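Local coordinates for protein 3-carboxy-cis,cis-muconate cycloisomerase (PDB 1Q5N) that is a largely helical, homotetrameric cycloisomerase of the fumarase/aspartase (lyase) superfamily, at residues A[248-262]-A[287-299]. Numbering follows the deposited sequence.
Sequences TGNVGKMARDWSLMM and RNPVAAASVLAAA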
# COMPACT_ATOMS: atom_id res chain seq x y z
N THR A 248 16.15 1.03 0.88
CA THR A 248 15.74 1.01 -0.52
C THR A 248 15.30 2.40 -0.93
O THR A 248 15.61 2.83 -2.05
CB THR A 248 14.62 0.01 -0.77
OG1 THR A 248 15.16 -1.29 -0.59
CG2 THR A 248 14.05 0.14 -2.21
N GLY A 249 14.61 3.13 -0.04
CA GLY A 249 14.22 4.49 -0.38
C GLY A 249 15.47 5.39 -0.62
O GLY A 249 15.44 6.23 -1.52
N ASN A 250 16.55 5.23 0.16
CA ASN A 250 17.76 6.05 -0.05
C ASN A 250 18.38 5.81 -1.44
O ASN A 250 18.77 6.77 -2.12
CB ASN A 250 18.88 5.77 0.99
CG ASN A 250 18.54 6.25 2.39
OD1 ASN A 250 18.02 7.37 2.58
ND2 ASN A 250 18.84 5.43 3.39
N VAL A 251 18.48 4.56 -1.89
CA VAL A 251 19.13 4.36 -3.19
C VAL A 251 18.15 4.67 -4.33
O VAL A 251 18.56 4.97 -5.47
CB VAL A 251 19.79 2.93 -3.32
CG1 VAL A 251 20.86 2.77 -2.21
CG2 VAL A 251 18.75 1.81 -3.22
N GLY A 252 16.85 4.60 -4.01
CA GLY A 252 15.81 4.95 -4.98
C GLY A 252 16.02 6.44 -5.29
O GLY A 252 16.00 6.86 -6.43
N LYS A 253 16.22 7.25 -4.25
CA LYS A 253 16.42 8.68 -4.45
C LYS A 253 17.69 8.95 -5.29
O LYS A 253 17.68 9.84 -6.16
CB LYS A 253 16.50 9.41 -3.07
CG LYS A 253 16.66 10.94 -3.17
CD LYS A 253 18.14 11.40 -3.29
CE LYS A 253 18.26 12.92 -3.21
NZ LYS A 253 17.52 13.65 -4.29
N MET A 254 18.75 8.17 -5.04
CA MET A 254 20.00 8.31 -5.79
C MET A 254 19.78 7.92 -7.28
O MET A 254 20.23 8.62 -8.17
CB MET A 254 21.06 7.43 -5.15
CG MET A 254 21.37 7.87 -3.70
SD MET A 254 22.39 6.62 -2.93
CE MET A 254 23.90 6.69 -3.95
N ALA A 255 19.05 6.83 -7.52
CA ALA A 255 18.80 6.37 -8.89
C ALA A 255 17.93 7.41 -9.64
O ALA A 255 18.10 7.60 -10.86
CB ALA A 255 18.07 4.97 -8.89
N ARG A 256 16.98 8.03 -8.94
CA ARG A 256 16.19 9.06 -9.62
C ARG A 256 17.16 10.17 -10.08
O ARG A 256 17.11 10.60 -11.22
CB ARG A 256 15.13 9.66 -8.67
CG ARG A 256 14.39 10.96 -9.14
CD ARG A 256 13.65 10.84 -10.49
NE ARG A 256 12.82 9.64 -10.62
CZ ARG A 256 11.67 9.44 -9.98
NH1 ARG A 256 11.18 10.36 -9.13
NH2 ARG A 256 10.97 8.34 -10.25
N ASP A 257 18.06 10.59 -9.19
CA ASP A 257 19.02 11.65 -9.52
C ASP A 257 20.02 11.31 -10.65
O ASP A 257 20.15 12.10 -11.61
CB ASP A 257 19.81 12.10 -8.26
CG ASP A 257 18.96 12.87 -7.28
OD1 ASP A 257 17.80 13.24 -7.62
OD2 ASP A 257 19.41 13.11 -6.16
N TRP A 258 20.69 10.16 -10.59
CA TRP A 258 21.66 9.92 -11.63
C TRP A 258 20.99 9.65 -12.98
O TRP A 258 21.56 10.00 -14.02
CB TRP A 258 22.70 8.82 -11.22
CG TRP A 258 22.28 7.39 -11.41
CD1 TRP A 258 21.99 6.78 -12.59
CD2 TRP A 258 22.18 6.36 -10.40
NE1 TRP A 258 21.73 5.45 -12.40
CE2 TRP A 258 21.84 5.16 -11.07
CE3 TRP A 258 22.36 6.35 -9.01
CZ2 TRP A 258 21.67 3.93 -10.39
CZ3 TRP A 258 22.18 5.12 -8.33
CH2 TRP A 258 21.84 3.93 -9.03
N SER A 259 19.77 9.10 -13.00
CA SER A 259 19.16 8.88 -14.32
C SER A 259 18.70 10.23 -14.88
O SER A 259 18.65 10.42 -16.09
CB SER A 259 18.00 7.86 -14.27
OG SER A 259 16.94 8.27 -13.43
N LEU A 260 18.34 11.17 -14.01
CA LEU A 260 17.94 12.50 -14.52
C LEU A 260 19.23 13.17 -15.09
O LEU A 260 19.18 13.92 -16.09
CB LEU A 260 17.38 13.39 -13.41
CG LEU A 260 15.92 13.13 -13.02
CD1 LEU A 260 15.56 14.06 -11.86
CD2 LEU A 260 14.98 13.37 -14.21
N MET A 261 20.36 12.90 -14.45
CA MET A 261 21.62 13.49 -14.91
C MET A 261 22.12 12.83 -16.20
O MET A 261 23.03 13.33 -16.83
CB MET A 261 22.68 13.45 -13.79
CG MET A 261 22.33 14.36 -12.62
SD MET A 261 23.45 14.17 -11.15
CE MET A 261 24.74 14.95 -11.74
N MET A 262 21.52 11.70 -16.57
CA MET A 262 21.88 11.00 -17.78
C MET A 262 20.97 11.40 -18.94
O MET A 262 21.17 10.88 -20.05
CB MET A 262 21.74 9.49 -17.60
CG MET A 262 22.98 8.77 -17.28
SD MET A 262 22.73 7.00 -16.97
CE MET A 262 22.91 6.32 -18.61
N ARG A 287 23.03 4.31 -24.81
CA ARG A 287 23.36 4.50 -23.38
C ARG A 287 22.15 4.49 -22.40
O ARG A 287 21.74 5.54 -21.92
CB ARG A 287 24.14 5.83 -23.20
CG ARG A 287 25.65 5.65 -22.88
CD ARG A 287 25.80 4.97 -21.51
NE ARG A 287 27.17 4.60 -21.11
CZ ARG A 287 28.22 5.43 -21.10
NH1 ARG A 287 28.11 6.70 -21.49
NH2 ARG A 287 29.39 4.99 -20.62
N ASN A 288 21.61 3.32 -22.06
CA ASN A 288 20.45 3.25 -21.14
C ASN A 288 20.76 3.08 -19.64
O ASN A 288 21.67 2.35 -19.26
CB ASN A 288 19.50 2.12 -21.56
CG ASN A 288 18.71 2.46 -22.83
OD1 ASN A 288 18.66 3.63 -23.28
ND2 ASN A 288 18.07 1.44 -23.41
N PRO A 289 19.98 3.72 -18.76
CA PRO A 289 20.26 3.60 -17.32
C PRO A 289 19.65 2.29 -16.79
O PRO A 289 18.66 2.27 -16.06
CB PRO A 289 19.60 4.84 -16.74
CG PRO A 289 19.09 5.63 -17.93
CD PRO A 289 18.86 4.62 -18.99
N VAL A 290 20.28 1.19 -17.16
CA VAL A 290 19.83 -0.12 -16.75
C VAL A 290 19.82 -0.29 -15.23
O VAL A 290 18.91 -0.90 -14.69
CB VAL A 290 20.73 -1.20 -17.40
CG1 VAL A 290 20.38 -2.56 -16.90
CG2 VAL A 290 20.52 -1.16 -18.91
N ALA A 291 20.80 0.27 -14.54
CA ALA A 291 20.82 0.06 -13.11
C ALA A 291 19.70 0.87 -12.44
O ALA A 291 19.08 0.43 -11.45
CB ALA A 291 22.20 0.44 -12.54
N ALA A 292 19.43 2.05 -12.98
CA ALA A 292 18.40 2.89 -12.37
C ALA A 292 17.02 2.22 -12.51
O ALA A 292 16.22 2.23 -11.56
CB ALA A 292 18.39 4.30 -13.04
N ALA A 293 16.76 1.61 -13.67
CA ALA A 293 15.50 0.94 -13.91
C ALA A 293 15.19 -0.13 -12.83
O ALA A 293 14.07 -0.20 -12.30
CB ALA A 293 15.49 0.33 -15.33
N SER A 294 16.18 -0.95 -12.49
CA SER A 294 16.01 -1.96 -11.44
C SER A 294 15.82 -1.33 -10.06
O SER A 294 14.96 -1.72 -9.29
CB SER A 294 17.24 -2.86 -11.34
OG SER A 294 17.41 -3.57 -12.53
N VAL A 295 16.69 -0.37 -9.74
CA VAL A 295 16.58 0.26 -8.44
C VAL A 295 15.24 1.00 -8.29
O VAL A 295 14.65 0.95 -7.23
CB VAL A 295 17.79 1.25 -8.19
CG1 VAL A 295 17.62 1.99 -6.87
CG2 VAL A 295 19.11 0.46 -8.13
N LEU A 296 14.76 1.64 -9.34
CA LEU A 296 13.53 2.38 -9.24
C LEU A 296 12.35 1.41 -9.17
O LEU A 296 11.35 1.72 -8.53
CB LEU A 296 13.42 3.41 -10.37
CG LEU A 296 14.35 4.62 -10.10
CD1 LEU A 296 14.47 5.53 -11.34
CD2 LEU A 296 13.83 5.40 -8.90
N ALA A 297 12.47 0.24 -9.79
CA ALA A 297 11.41 -0.77 -9.67
C ALA A 297 11.37 -1.25 -8.18
O ALA A 297 10.30 -1.44 -7.61
CB ALA A 297 11.68 -1.95 -10.59
N ALA A 298 12.51 -1.43 -7.54
CA ALA A 298 12.51 -1.86 -6.15
C ALA A 298 11.94 -0.71 -5.28
O ALA A 298 11.25 -0.96 -4.29
CB ALA A 298 13.94 -2.21 -5.73
N ALA A 299 12.18 0.54 -5.67
CA ALA A 299 11.67 1.66 -4.88
C ALA A 299 10.14 1.87 -5.01
O ALA A 299 9.56 2.72 -4.33
CB ALA A 299 12.41 2.93 -5.24
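Helices 248-261 and 290-299 run roughly antiparallel, at 140° between their N-to-C directions, and their axes come within 8.6 Å; the nearest CA atoms are those of Ala255 and Ala292. Small residues permit this closeness: Gly252 presents bare backbone to the methyl of Ala299, its CA 4.0 Å from Ala299 CB. Leu296 is a knob in the hole formed by Gly252, Ala255, Ser259 and Arg256, whose guanidinium is salt-bridged to Glu316 of a second subunit; Leu296 CD2 lies 3.6 Å from Gly252 O, while its CG rests against the Ala255 methyl. Val295 enters beside it, CG1 turned anti to the backbone N (chi1 176°) and held 3.6 Å from Ala255 CB and 3.8 Å from Val251 CG2. With chi1 83° the Trp258 indole folds back along its helix, one face near Ala255 CA, which is offset toward the ring's rim, and NE1 comes within 3.6 Å of Ala292 CB. That NE1 donates to Glu271, whose carboxylate also receives the amides of Ala291 and Ala292 at the start of the second helix. Beyond the helix ends, Met262 bends at its thioether, SD 3.8 Å from Pro289 CB and CE against Arg287 O. The pair belongs to the long-helix core characteristic of this superfamily: helix 323-351 packs on Val251, Trp258 and Ala291, helix 166-191 covers Val251 and Met254, and strand 269-270 touches Met262.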